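Long-range contacts in histone-lysine N-methyltransferase, H3 lysine-9 specific SUVH6 (Arabidopsis thaliana, PDB 6A5K), which transfers methyl groups from S-adenosylmethionine to histone H3 and probably recognises methylated non-CG DNA through its SRA domain: residues Val171-Lys177 and Tyr190-Tyr196; Ser110-Ser114 and Val126-Thr130; Ser6-Val10 and Pro70-Asp76. The protein carries 1 engineered substitution. All coordinates share one frame; numbering follows the deposited sequence.

Overall arrangement
The three contacts show how one domain is assembled from neighbouring pieces and joined to a distant part of the chain. Contacts 1 and 2, centres about 8 Å apart, share the curled sheet of the SRA domain: strand 171-176 runs beside strand 105-113, and Ala113 N lies 2.7 Å from Ile174 O. Contact 3, its centre about 14 Å from that of contact 1, brings helix 5-29 to the turn before strand 77-78; there Gly75 N lies 2.7 Å from Tyr192 O. Contacts 2 and 3 stay about 10 Å apart at their nearest atoms. A zinc ion lies about 12 Å from the Arg7 side chain, whereas the S-adenosylmethionine pocket is lined by residues lying between 363 and 526.

Contact 1: Val171-Lys177 and Tyr190-Tyr196; sequences VRVIRGK and YVYDGLY
Arg175 and Asp193 meet in a salt bridge across two antiparallel strands of the SRA domain. The arginine holds CG anti to its own backbone N (chi1 -179°) and bends at chi3 (60°), presenting NE to the carboxylate, 2.9 Å from Asp193 OD2. This oxygen receives the somewhat bent N-H on its syn lone pair and lies in the guanidinium plane, and the two flat groups are 23° from coplanar. Water 1 makes a second link, accepting from Arg175 NH2 and donating to Asp193 OD1 at 2.6 Å. Asp193 sits in a beta bulge: Val173 faces two residues, its O taking Asp193 N and its N reaching Gly194 O. Beyond the bulge, Val173 CG2 rides over a face of the Tyr196 ring in a CH-pi contact, 3.4 Å from Tyr196 CD2. On the other side of the sheet Arg172 CG rests against Leu195 CD2 at 3.5 Å and against the Tyr192 hydroxyl, while its guanidinium continues to the carbonyls of Ile65, Gly67 and Ile89. With one direct and one water-mediated link, the Arg175-Asp193 pair should be restrained in rotation, and the close charges probably favour an ionised carboxylate.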
ATOM      1  N   VAL A 171      -4.972   7.628  25.198  1.00 15.13           N
ATOM      2  CA  VAL A 171      -4.865   6.214  24.869  1.00 13.88           C
ATOM      3  C   VAL A 171      -4.907   6.049  23.348  1.00 15.13           C
ATOM      4  O   VAL A 171      -5.841   6.526  22.696  1.00 17.70           O
ATOM      5  CB  VAL A 171      -6.010   5.387  25.512  1.00 13.70           C
ATOM      6  CG1 VAL A 171      -5.923   3.914  25.097  1.00 17.70           C
ATOM      7  CG2 VAL A 171      -5.995   5.526  27.033  1.00 15.21           C
ATOM      8  N   ARG A 172      -3.906   5.388  22.775  1.00 13.15           N
ATOM      9  CA  ARG A 172      -3.950   5.100  21.341  1.00 12.36           C
ATOM     10  C   ARG A 172      -4.943   3.980  21.063  1.00 16.41           C
ATOM     11  O   ARG A 172      -4.901   2.932  21.700  1.00 16.72           O
ATOM     12  CB  ARG A 172      -2.567   4.718  20.801  1.00 12.39           C
ATOM     13  CG  ARG A 172      -1.579   5.866  20.735  1.00 15.08           C
ATOM     14  CD  ARG A 172      -0.239   5.434  20.112  1.00 15.34           C
ATOM     15  NE  ARG A 172       0.406   4.375  20.886  1.00 13.31           N
ATOM     16  CZ  ARG A 172       1.110   4.575  21.996  1.00 19.38           C
ATOM     17  NH1 ARG A 172       1.257   5.800  22.483  1.00 16.24           N
ATOM     18  NH2 ARG A 172       1.656   3.547  22.633  1.00 15.58           N
ATOM     19  N   VAL A 173      -5.839   4.193  20.106  1.00 12.69           N
ATOM     20  CA  VAL A 173      -6.760   3.137  19.730  1.00 11.57           C
ATOM     21  C   VAL A 173      -6.391   2.543  18.370  1.00 15.12           C
ATOM     22  O   VAL A 173      -6.330   3.251  17.363  1.00 13.45           O
ATOM     23  CB  VAL A 173      -8.214   3.649  19.709  1.00 14.30           C
ATOM     24  CG1 VAL A 173      -9.135   2.643  19.018  1.00 12.90           C
ATOM     25  CG2 VAL A 173      -8.689   3.930  21.133  1.00 14.15           C
ATOM     26  N   ILE A 174      -6.097   1.246  18.371  1.00 15.33           N
ATOM     27  CA  ILE A 174      -5.883   0.489  17.143  1.00 11.75           C
ATOM     28  C   ILE A 174      -7.130  -0.358  16.920  1.00 16.48           C
ATOM     29  O   ILE A 174      -7.470  -1.222  17.736  1.00 16.61           O
ATOM     30  CB  ILE A 174      -4.620  -0.403  17.202  1.00 13.20           C
ATOM     31  CG1 ILE A 174      -3.347   0.443  17.350  1.00 15.15           C
ATOM     32  CG2 ILE A 174      -4.497  -1.270  15.953  1.00 12.45           C
ATOM     33  CD1 ILE A 174      -2.975   0.748  18.788  1.00 27.73           C
ATOM     34  N   ARG A 175      -7.829  -0.093  15.826  1.00 13.42           N
ATOM     35  CA  ARG A 175      -9.078  -0.784  15.545  1.00 16.17           C
ATOM     36  C   ARG A 175      -8.846  -1.977  14.632  1.00 20.81           C
ATOM     37  O   ARG A 175      -8.245  -1.846  13.560  1.00 16.39           O
ATOM     38  CB  ARG A 175     -10.086   0.183  14.916  1.00 16.96           C
ATOM     39  CG  ARG A 175     -11.445  -0.416  14.589  1.00 18.04           C
ATOM     40  CD  ARG A 175     -12.406   0.659  14.075  1.00 17.15           C
ATOM     41  NE  ARG A 175     -11.912   1.299  12.856  1.00 22.80           N
ATOM     42  CZ  ARG A 175     -12.008   0.764  11.641  1.00 26.39           C
ATOM     43  NH1 ARG A 175     -12.585  -0.420  11.481  1.00 27.35           N
ATOM     44  NH2 ARG A 175     -11.534   1.415  10.585  1.00 23.22           N
ATOM     45  N   GLY A 176      -9.318  -3.143  15.059  1.00 18.47           N
ATOM     46  CA  GLY A 176      -9.296  -4.320  14.211  1.00 16.16           C
ATOM     47  C   GLY A 176     -10.458  -4.256  13.243  1.00 19.02           C
ATOM     48  O   GLY A 176     -11.594  -4.028  13.656  1.00 20.94           O
ATOM     49  N   LYS A 177     -10.185  -4.440  11.953  1.00 17.11           N
ATOM     50  CA  LYS A 177     -11.247  -4.379  10.946  1.00 21.52           C
ATOM     51  C   LYS A 177     -12.204  -5.559  11.044  1.00 27.70           C
ATOM     52  O   LYS A 177     -13.385  -5.444  10.700  1.00 30.29           O
ATOM     53  CB  LYS A 177     -10.662  -4.331   9.539  1.00 24.97           C
ATOM     54  CG  LYS A 177     -10.006  -3.021   9.170  1.00 29.03           C
ATOM     55  CD  LYS A 177      -9.867  -2.926   7.655  1.00 33.02           C
ATOM     56  CE  LYS A 177      -8.772  -1.963   7.261  1.00 32.51           C
ATOM     57  NZ  LYS A 177      -8.293  -2.217   5.869  1.00 29.08           N
ATOM     58  N   TYR A 190      -5.612  -3.917  10.739  1.00 11.63           N
ATOM     59  CA  TYR A 190      -5.643  -3.011  11.876  1.00 11.23           C
ATOM     60  C   TYR A 190      -5.458  -1.579  11.402  1.00 18.57           C
ATOM     61  O   TYR A 190      -4.697  -1.325  10.473  1.00 14.36           O
ATOM     62  CB  TYR A 190      -4.548  -3.373  12.888  1.00 11.21           C
ATOM     63  CG  TYR A 190      -4.630  -4.797  13.364  1.00 16.89           C
ATOM     64  CD1 TYR A 190      -3.918  -5.809  12.726  1.00 17.87           C
ATOM     65  CD2 TYR A 190      -5.443  -5.141  14.440  1.00 17.81           C
ATOM     66  CE1 TYR A 190      -4.010  -7.126  13.157  1.00 20.19           C
ATOM     67  CE2 TYR A 190      -5.538  -6.445  14.870  1.00 17.84           C
ATOM     68  CZ  TYR A 190      -4.820  -7.432  14.232  1.00 21.56           C
ATOM     69  OH  TYR A 190      -4.925  -8.731  14.674  1.00 29.63           O
ATOM     70  N   VAL A 191      -6.151  -0.650  12.052  1.00 10.78           N
ATOM     71  CA  VAL A 191      -6.070   0.765  11.702  1.00 12.24           C
ATOM     72  C   VAL A 191      -5.818   1.625  12.934  1.00 14.03           C
ATOM     73  O   VAL A 191      -6.518   1.494  13.944  1.00 13.94           O
ATOM     74  CB  VAL A 191      -7.370   1.242  11.009  1.00 18.31           C
ATOM     75  CG1 VAL A 191      -7.256   2.697  10.580  1.00 10.96           C
ATOM     76  CG2 VAL A 191      -7.693   0.354   9.815  1.00 19.13           C
ATOM     77  N   TYR A 192      -4.819   2.504  12.859  1.00 13.41           N
ATOM     78  CA  TYR A 192      -4.590   3.485  13.916  1.00 13.00           C
ATOM     79  C   TYR A 192      -5.621   4.620  13.842  1.00 14.42           C
ATOM     80  O   TYR A 192      -5.593   5.433  12.912  1.00 13.57           O
ATOM     81  CB  TYR A 192      -3.170   4.058  13.838  1.00 11.85           C
ATOM     82  CG  TYR A 192      -2.927   5.112  14.895  1.00 14.73           C
ATOM     83  CD1 TYR A 192      -3.325   4.899  16.211  1.00 14.88           C
ATOM     84  CD2 TYR A 192      -2.340   6.326  14.576  1.00 15.49           C
ATOM     85  CE1 TYR A 192      -3.130   5.858  17.181  1.00 16.88           C
ATOM     86  CE2 TYR A 192      -2.131   7.295  15.546  1.00 17.39           C
ATOM     87  CZ  TYR A 192      -2.528   7.053  16.842  1.00 15.69           C
ATOM     88  OH  TYR A 192      -2.334   8.007  17.805  1.00 16.71           O
ATOM     89  N   ASP A 193      -6.520   4.678  14.824  1.00 14.73           N
ATOM     90  CA  ASP A 193      -7.626   5.634  14.786  1.00 13.01           C
ATOM     91  C   ASP A 193      -7.388   6.867  15.655  1.00 13.76           C
ATOM     92  O   ASP A 193      -8.243   7.754  15.740  1.00 18.46           O
ATOM     93  CB  ASP A 193      -8.934   4.952  15.193  1.00 14.16           C
ATOM     94  CG  ASP A 193      -9.638   4.292  14.013  1.00 18.96           C
ATOM     95  OD1 ASP A 193      -9.265   4.581  12.850  1.00 17.90           O
ATOM     96  OD2 ASP A 193     -10.562   3.487  14.247  1.00 20.69           O
ATOM     97  N   GLY A 194      -6.219   6.934  16.282  1.00 15.21           N
ATOM     98  CA  GLY A 194      -5.823   8.127  17.005  1.00 15.36           C
ATOM     99  C   GLY A 194      -5.935   8.040  18.517  1.00 13.70           C
ATOM    100  O   GLY A 194      -5.985   6.953  19.103  1.00 12.84           O
ATOM    101  N   LEU A 195      -5.983   9.213  19.143  1.00 13.62           N
ATOM    102  CA  LEU A 195      -5.937   9.323  20.592  1.00 16.86           C
ATOM    103  C   LEU A 195      -7.315   9.524  21.200  1.00 18.44           C
ATOM    104  O   LEU A 195      -8.127  10.298  20.691  1.00 16.18           O
ATOM    105  CB  LEU A 195      -5.020  10.474  21.007  1.00 20.36           C
ATOM    106  CG  LEU A 195      -3.563  10.364  20.560  1.00 24.72           C
ATOM    107  CD1 LEU A 195      -2.772  11.566  21.056  1.00 26.30           C
ATOM    108  CD2 LEU A 195      -2.949   9.077  21.064  1.00 22.26           C
ATOM    109  N   TYR A 196      -7.563   8.817  22.299  1.00 16.89           N
ATOM    110  CA  TYR A 196      -8.844   8.860  22.988  1.00 14.76           C
ATOM    111  C   TYR A 196      -8.633   9.116  24.477  1.00 20.99           C
ATOM    112  O   TYR A 196      -7.541   8.894  25.006  1.00 18.79           O
ATOM    113  CB  TYR A 196      -9.610   7.544  22.809  1.00 15.13           C
ATOM    114  CG  TYR A 196     -10.214   7.310  21.438  1.00 14.43           C
ATOM    115  CD1 TYR A 196     -11.588   7.176  21.285  1.00 17.50           C
ATOM    116  CD2 TYR A 196      -9.410   7.199  20.303  1.00 17.35           C
ATOM    117  CE1 TYR A 196     -12.155   6.952  20.039  1.00 21.35           C
ATOM    118  CE2 TYR A 196      -9.965   6.975  19.054  1.00 15.94           C
ATOM    119  CZ  TYR A 196     -11.334   6.848  18.927  1.00 20.40           C
ATOM    120  OH  TYR A 196     -11.893   6.627  17.686  1.00 21.07           O
TER
HETATM  121  O   HOH W   1     -10.720   4.153  10.712  1.00 15.92           O

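Contact 2: Ser110-Ser114 and Val126-Thr130; sequences SIVAS and VLTYT
Tyr129 lays one face of its ring against Ile111, where two strands of the curled SRA sheet pass over one another instead of pairing edge to edge. The short axes of strands 110-113 and 126-130 run at 90° and come no closer than 8.3 Å, a spacing filled by side chains; the contact is therefore an orthogonal packing of two parts of a sheet that bends round its own interior. Each strand reaches the sheet through other neighbours, strand 105-113 through strands 97-102 and 171-176, and 126-130 through strand 211-219.

The isoleucine and the tyrosine run past one another, each pointing toward the other's strand. Ile111 places CG1 between its backbone N and carbonyl carbon (chi1 62°) and then extends, carrying CD1 out as the touching atom. This methyl stands 4.0 Å from the centroid of the Tyr129 ring, only 18° off the ring normal, in a CH-pi contact displaced toward the CG and CD1 rim of the ring. Ala113 CB approaches the same ring obliquely, 3.8 Å from Tyr129 CD1, and also faces Leu127 CD1, a looser neighbour at 4.5 Å. Val112, between these two residues, points away from strand 126-130; its side chain touches Arg81 and Leu84 of helix 81-87, and it contributes its backbone here instead.

Further hydrophobic groups close round the meeting point: Ile97 touches both Ile111 and Tyr129, Leu217 lies against Ile111 and Leu127, and Leu127 also rests on Val173. An apolar group thus covers a face of the tyrosine, and a backbone carbonyl sits at the edge in van der Waals contact. There, near the ring plane, Val112 O lies 3.5 Å from Tyr129 CE1.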
ATOM      1  N   SER A 110      -2.137   2.032  25.052  1.00 15.87           N
ATOM      2  CA  SER A 110      -2.789   1.693  23.787  1.00 15.06           C
ATOM      3  C   SER A 110      -3.705   0.494  23.923  1.00 15.17           C
ATOM      4  O   SER A 110      -3.478  -0.361  24.764  1.00 15.76           O
ATOM      5  CB  SER A 110      -1.744   1.422  22.700  1.00 21.36           C
ATOM      6  OG  SER A 110      -0.944   0.310  23.054  1.00 22.06           O
ATOM      7  N   ILE A 111      -4.753   0.442  23.108  1.00 14.74           N
ATOM      8  CA  ILE A 111      -5.614  -0.730  23.072  1.00 14.93           C
ATOM      9  C   ILE A 111      -5.872  -1.171  21.638  1.00 14.40           C
ATOM     10  O   ILE A 111      -5.932  -0.348  20.723  1.00 13.89           O
ATOM     11  CB  ILE A 111      -6.978  -0.486  23.773  1.00 15.34           C
ATOM     12  CG1 ILE A 111      -7.767   0.625  23.073  1.00 19.61           C
ATOM     13  CG2 ILE A 111      -6.773  -0.167  25.253  1.00 16.02           C
ATOM     14  CD1 ILE A 111      -9.136   0.909  23.710  1.00 19.71           C
ATOM     15  N   VAL A 112      -6.019  -2.477  21.449  1.00 16.62           N
ATOM     16  CA  VAL A 112      -6.470  -2.996  20.166  1.00 14.78           C
ATOM     17  C   VAL A 112      -7.935  -3.385  20.305  1.00 17.00           C
ATOM     18  O   VAL A 112      -8.271  -4.276  21.081  1.00 18.60           O
ATOM     19  CB  VAL A 112      -5.645  -4.205  19.698  1.00 17.35           C
ATOM     20  CG1 VAL A 112      -6.154  -4.692  18.336  1.00 20.57           C
ATOM     21  CG2 VAL A 112      -4.178  -3.844  19.618  1.00 14.61           C
ATOM     22  N   ALA A 113      -8.801  -2.707  19.558  1.00 14.63           N
ATOM     23  CA  ALA A 113     -10.241  -2.846  19.747  1.00 21.27           C
ATOM     24  C   ALA A 113     -10.921  -3.499  18.553  1.00 28.74           C
ATOM     25  O   ALA A 113     -10.611  -3.194  17.407  1.00 28.39           O
ATOM     26  CB  ALA A 113     -10.863  -1.489  20.020  1.00 24.62           C
ATOM     27  N   SER A 114     -11.854  -4.399  18.837  1.00 36.66           N
ATOM     28  CA  SER A 114     -12.610  -5.078  17.791  1.00 44.56           C
ATOM     29  C   SER A 114     -13.915  -4.344  17.496  1.00 46.10           C
ATOM     30  O   SER A 114     -13.909  -3.246  16.930  1.00 44.20           O
ATOM     31  CB  SER A 114     -12.898  -6.522  18.190  1.00 48.91           C
ATOM     32  OG  SER A 114     -13.944  -7.062  17.409  1.00 54.63           O
ATOM     33  N   VAL A 126     -17.160   8.214  19.872  1.00 21.74           N
ATOM     34  CA  VAL A 126     -17.349   7.370  21.053  1.00 25.26           C
ATOM     35  C   VAL A 126     -17.121   5.885  20.743  1.00 30.77           C
ATOM     36  O   VAL A 126     -17.538   5.376  19.705  1.00 31.15           O
ATOM     37  CB  VAL A 126     -18.762   7.560  21.648  1.00 26.86           C
ATOM     38  CG1 VAL A 126     -18.951   6.698  22.888  1.00 31.28           C
ATOM     39  CG2 VAL A 126     -19.000   9.023  21.984  1.00 27.68           C
ATOM     40  N   LEU A 127     -16.452   5.198  21.659  1.00 26.79           N
ATOM     41  CA  LEU A 127     -16.087   3.800  21.485  1.00 25.07           C
ATOM     42  C   LEU A 127     -16.322   3.049  22.794  1.00 26.17           C
ATOM     43  O   LEU A 127     -15.945   3.534  23.853  1.00 24.08           O
ATOM     44  CB  LEU A 127     -14.620   3.708  21.041  1.00 29.11           C
ATOM     45  CG  LEU A 127     -13.873   2.385  20.880  1.00 37.32           C
ATOM     46  CD1 LEU A 127     -12.805   2.547  19.811  1.00 44.16           C
ATOM     47  CD2 LEU A 127     -13.243   1.936  22.182  1.00 42.55           C
ATOM     48  N   THR A 128     -16.959   1.884  22.737  1.00 19.94           N
ATOM     49  CA  THR A 128     -17.059   1.035  23.922  1.00 24.26           C
ATOM     50  C   THR A 128     -16.143  -0.169  23.760  1.00 23.35           C
ATOM     51  O   THR A 128     -16.171  -0.850  22.740  1.00 25.98           O
ATOM     52  CB  THR A 128     -18.497   0.549  24.189  1.00 30.26           C
ATOM     53  OG1 THR A 128     -18.851  -0.436  23.215  1.00 45.07           O
ATOM     54  CG2 THR A 128     -19.483   1.700  24.138  1.00 20.31           C
ATOM     55  N   TYR A 129     -15.332  -0.423  24.778  1.00 23.61           N
ATOM     56  CA  TYR A 129     -14.284  -1.426  24.702  1.00 21.15           C
ATOM     57  C   TYR A 129     -14.445  -2.459  25.812  1.00 23.43           C
ATOM     58  O   TYR A 129     -14.664  -2.101  26.964  1.00 19.89           O
ATOM     59  CB  TYR A 129     -12.914  -0.755  24.796  1.00 17.21           C
ATOM     60  CG  TYR A 129     -11.768  -1.727  24.834  1.00 24.66           C
ATOM     61  CD1 TYR A 129     -11.321  -2.348  23.669  1.00 23.36           C
ATOM     62  CD2 TYR A 129     -11.131  -2.031  26.027  1.00 22.96           C
ATOM     63  CE1 TYR A 129     -10.267  -3.244  23.701  1.00 23.64           C
ATOM     64  CE2 TYR A 129     -10.082  -2.924  26.065  1.00 29.01           C
ATOM     65  CZ  TYR A 129      -9.653  -3.528  24.902  1.00 29.25           C
ATOM     66  OH  TYR A 129      -8.607  -4.421  24.953  1.00 30.76           O
ATOM     67  N   THR A 130     -14.331  -3.740  25.472  1.00 22.58           N
ATOM     68  CA  THR A 130     -14.499  -4.794  26.470  1.00 24.04           C
ATOM     69  C   THR A 130     -13.151  -5.251  27.032  1.00 28.15           C
ATOM     70  O   THR A 130     -12.206  -5.507  26.288  1.00 22.35           O
ATOM     71  CB  THR A 130     -15.254  -5.990  25.886  1.00 27.87           C
ATOM     72  OG1 THR A 130     -16.480  -5.529  25.307  1.00 25.94           O
ATOM     73  CG2 THR A 130     -15.565  -7.012  26.976  1.00 29.11           C
TER

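Contact 3: Ser6-Val10 and Pro70-Asp76; sequences SRNKV and PGVEVGD
With chi1 at -179° the Arg7 chain leaves helix 5-29 trans to its own nitrogen, and a kink at chi2 (58°) followed by an extended end takes it to Asp76 and Gly71 in the 70-76 loop. Asp76 extends to meet it head-on, its carboxylate carried beside its own backbone N. The two groups meet end-on, with planes 5° apart: Arg7 NH1 bonds Asp76 OD2 at 2.7 Å, and Arg7 NH2 bonds Asp76 OD1 at 2.9 Å, each oxygen being met on its syn side. The remaining N-H of NH1 is taken up by the loop backbone, with Arg7 NH1 3.0 Å from Gly71 O, so that one nitrogen spans a carboxylate and a carbonyl.

The acid is positioned by a type II beta turn, Glu73 to Asp76, with Gly75 at its third position. Asp76 N closes the turn onto Glu73 O, and Asp76 OD2 takes a second bond, from Glu73 N at 2.9 Å, from above the carboxylate plane. The turn also meets the backbone of Tyr192 through Gly75 and Asp76, placing it against the SRA sheet.

Glu73 completes the charge network differently. Its carboxylate stacks almost parallel over one face of the guanidinium, with Glu73 CD 3.6 Å from Arg7 NE; the salt bridge from Arg7 NH2 to Glu73 OE1 is long, 3.6 Å, and OE1 lies well out of the guanidinium plane, so no N-H points at it. Closer to the helix, Gly71 lets the two backbones come together, its CA 3.8 Å from Arg7 CA. Val10 covers the Gly71 carbonyl, with Val10 CB 3.6 Å from Gly71 O, and Val10 also touches Leu59. Asn8, pointing away from the loop, bonds Ser458 OG through its OD1 and touches Val521, residues next in the chain to the zinc ligands Cys457 and Cys522.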
ATOM      1  N   SER A   6      11.269  10.761  10.621  1.00 25.96           N
ATOM      2  CA  SER A   6      10.531   9.744  11.375  1.00 24.27           C
ATOM      3  C   SER A   6       9.494   9.030  10.524  1.00 13.39           C
ATOM      4  O   SER A   6       9.387   7.808  10.578  1.00 15.38           O
ATOM      5  CB  SER A   6       9.831  10.365  12.587  1.00 27.90           C
ATOM      6  OG  SER A   6      10.743  10.586  13.644  1.00 34.22           O
ATOM      7  N   ARG A   7       8.720   9.792   9.753  1.00 15.12           N
ATOM      8  CA  ARG A   7       7.708   9.205   8.876  1.00 14.43           C
ATOM      9  C   ARG A   7       8.331   8.229   7.880  1.00 15.20           C
ATOM     10  O   ARG A   7       7.851   7.102   7.700  1.00 16.52           O
ATOM     11  CB  ARG A   7       6.947  10.298   8.119  1.00 16.65           C
ATOM     12  CG  ARG A   7       5.856   9.761   7.207  1.00 14.96           C
ATOM     13  CD  ARG A   7       4.852   8.934   7.997  1.00 14.03           C
ATOM     14  NE  ARG A   7       3.646   8.616   7.234  1.00 16.80           N
ATOM     15  CZ  ARG A   7       2.726   7.736   7.631  1.00 18.52           C
ATOM     16  NH1 ARG A   7       2.890   7.077   8.771  1.00 14.64           N
ATOM     17  NH2 ARG A   7       1.646   7.507   6.890  1.00 16.76           N
ATOM     18  N   ASN A   8       9.397   8.670   7.221  1.00 15.13           N
ATOM     19  CA  ASN A   8      10.090   7.793   6.284  1.00 17.61           C
ATOM     20  C   ASN A   8      10.665   6.561   6.986  1.00 12.97           C
ATOM     21  O   ASN A   8      10.576   5.456   6.465  1.00 13.45           O
ATOM     22  CB  ASN A   8      11.194   8.552   5.550  1.00 21.48           C
ATOM     23  CG  ASN A   8      10.706   9.181   4.254  1.00 27.63           C
ATOM     24  OD1 ASN A   8       9.497   9.309   4.011  1.00 19.62           O
ATOM     25  ND2 ASN A   8      11.651   9.586   3.417  1.00 29.93           N
ATOM     26  N   LYS A   9      11.240   6.751   8.173  1.00 13.50           N
ATOM     27  CA  LYS A   9      11.775   5.628   8.952  1.00 16.65           C
ATOM     28  C   LYS A   9      10.691   4.585   9.250  1.00 14.27           C
ATOM     29  O   LYS A   9      10.910   3.381   9.089  1.00 12.49           O
ATOM     30  CB  LYS A   9      12.392   6.118  10.265  1.00 23.44           C
ATOM     31  CG  LYS A   9      13.677   6.910  10.116  1.00 35.88           C
ATOM     32  CD  LYS A   9      14.218   7.337  11.479  1.00 45.85           C
ATOM     33  CE  LYS A   9      15.322   8.381  11.344  1.00 53.47           C
ATOM     34  NZ  LYS A   9      16.681   7.828  11.626  1.00 57.92           N
ATOM     35  N   VAL A  10       9.523   5.051   9.680  1.00 14.00           N
ATOM     36  CA  VAL A  10       8.410   4.153   9.972  1.00 12.64           C
ATOM     37  C   VAL A  10       7.970   3.388   8.717  1.00 11.50           C
ATOM     38  O   VAL A  10       7.857   2.145   8.726  1.00 10.01           O
ATOM     39  CB  VAL A  10       7.217   4.930  10.556  1.00 14.43           C
ATOM     40  CG1 VAL A  10       5.953   4.060  10.584  1.00 17.21           C
ATOM     41  CG2 VAL A  10       7.556   5.446  11.961  1.00 11.70           C
ATOM     42  N   PRO A  70       5.995   9.298  17.081  1.00 22.87           N
ATOM     43  CA  PRO A  70       6.584  10.008  15.938  1.00 23.43           C
ATOM     44  C   PRO A  70       6.560   9.175  14.652  1.00 18.48           C
ATOM     45  O   PRO A  70       6.963   8.011  14.652  1.00 16.89           O
ATOM     46  CB  PRO A  70       8.024  10.274  16.395  1.00 29.05           C
ATOM     47  CG  PRO A  70       7.936  10.287  17.894  1.00 30.45           C
ATOM     48  CD  PRO A  70       6.914   9.246  18.233  1.00 23.72           C
ATOM     49  N   GLY A  71       6.057   9.759  13.572  1.00 16.40           N
ATOM     50  CA  GLY A  71       6.058   9.077  12.289  1.00 17.21           C
ATOM     51  C   GLY A  71       4.891   8.126  12.072  1.00 15.04           C
ATOM     52  O   GLY A  71       4.783   7.506  11.017  1.00 18.69           O
ATOM     53  N   VAL A  72       4.019   8.003  13.070  1.00 13.42           N
ATOM     54  CA  VAL A  72       2.814   7.197  12.936  1.00 14.37           C
ATOM     55  C   VAL A  72       1.599   8.116  12.844  1.00 18.62           C
ATOM     56  O   VAL A  72       1.398   8.981  13.698  1.00 19.02           O
ATOM     57  CB  VAL A  72       2.638   6.212  14.113  1.00 17.08           C
ATOM     58  CG1 VAL A  72       1.332   5.443  13.965  1.00 16.70           C
ATOM     59  CG2 VAL A  72       3.814   5.250  14.179  1.00 17.65           C
ATOM     60  N   GLU A  73       0.786   7.927  11.813  1.00 14.97           N
ATOM     61  CA  GLU A  73      -0.290   8.872  11.531  1.00 13.84           C
ATOM     62  C   GLU A  73      -1.665   8.221  11.568  1.00 14.76           C
ATOM     63  O   GLU A  73      -1.818   7.059  11.192  1.00 14.12           O
ATOM     64  CB  GLU A  73      -0.049   9.535  10.167  1.00 16.77           C
ATOM     65  CG  GLU A  73       1.272  10.301  10.104  1.00 29.19           C
ATOM     66  CD  GLU A  73       1.484  11.023   8.788  1.00 48.18           C
ATOM     67  OE1 GLU A  73       0.647  10.859   7.877  1.00 61.15           O
ATOM     68  OE2 GLU A  73       2.491  11.759   8.668  1.00 55.14           O
ATOM     69  N   VAL A  74      -2.655   8.985  12.027  1.00 12.64           N
ATOM     70  CA  VAL A  74      -4.046   8.553  12.015  1.00 15.10           C
ATOM     71  C   VAL A  74      -4.417   8.002  10.637  1.00 14.80           C
ATOM     72  O   VAL A  74      -4.133   8.626   9.617  1.00 12.68           O
ATOM     73  CB  VAL A  74      -4.990   9.713  12.396  1.00 16.23           C
ATOM     74  CG1 VAL A  74      -6.443   9.362  12.097  1.00 14.64           C
ATOM     75  CG2 VAL A  74      -4.812  10.078  13.871  1.00 23.32           C
ATOM     76  N   GLY A  75      -5.017   6.816  10.613  1.00 12.28           N
ATOM     77  CA  GLY A  75      -5.397   6.183   9.363  1.00 13.99           C
ATOM     78  C   GLY A  75      -4.431   5.105   8.895  1.00 15.01           C
ATOM     79  O   GLY A  75      -4.795   4.288   8.040  1.00 13.47           O
ATOM     80  N   ASP A  76      -3.219   5.087   9.453  1.00 11.47           N
ATOM     81  CA  ASP A  76      -2.214   4.090   9.069  1.00 14.01           C
ATOM     82  C   ASP A  76      -2.750   2.676   9.282  1.00 15.39           C
ATOM     83  O   ASP A  76      -3.477   2.415  10.243  1.00 12.20           O
ATOM     84  CB  ASP A  76      -0.916   4.259   9.864  1.00 14.57           C
ATOM     85  CG  ASP A  76      -0.033   5.387   9.336  1.00 19.55           C
ATOM     86  OD1 ASP A  76      -0.341   5.963   8.267  1.00 20.65           O
ATOM     87  OD2 ASP A  76       0.983   5.695  10.000  1.00 15.95           O
TER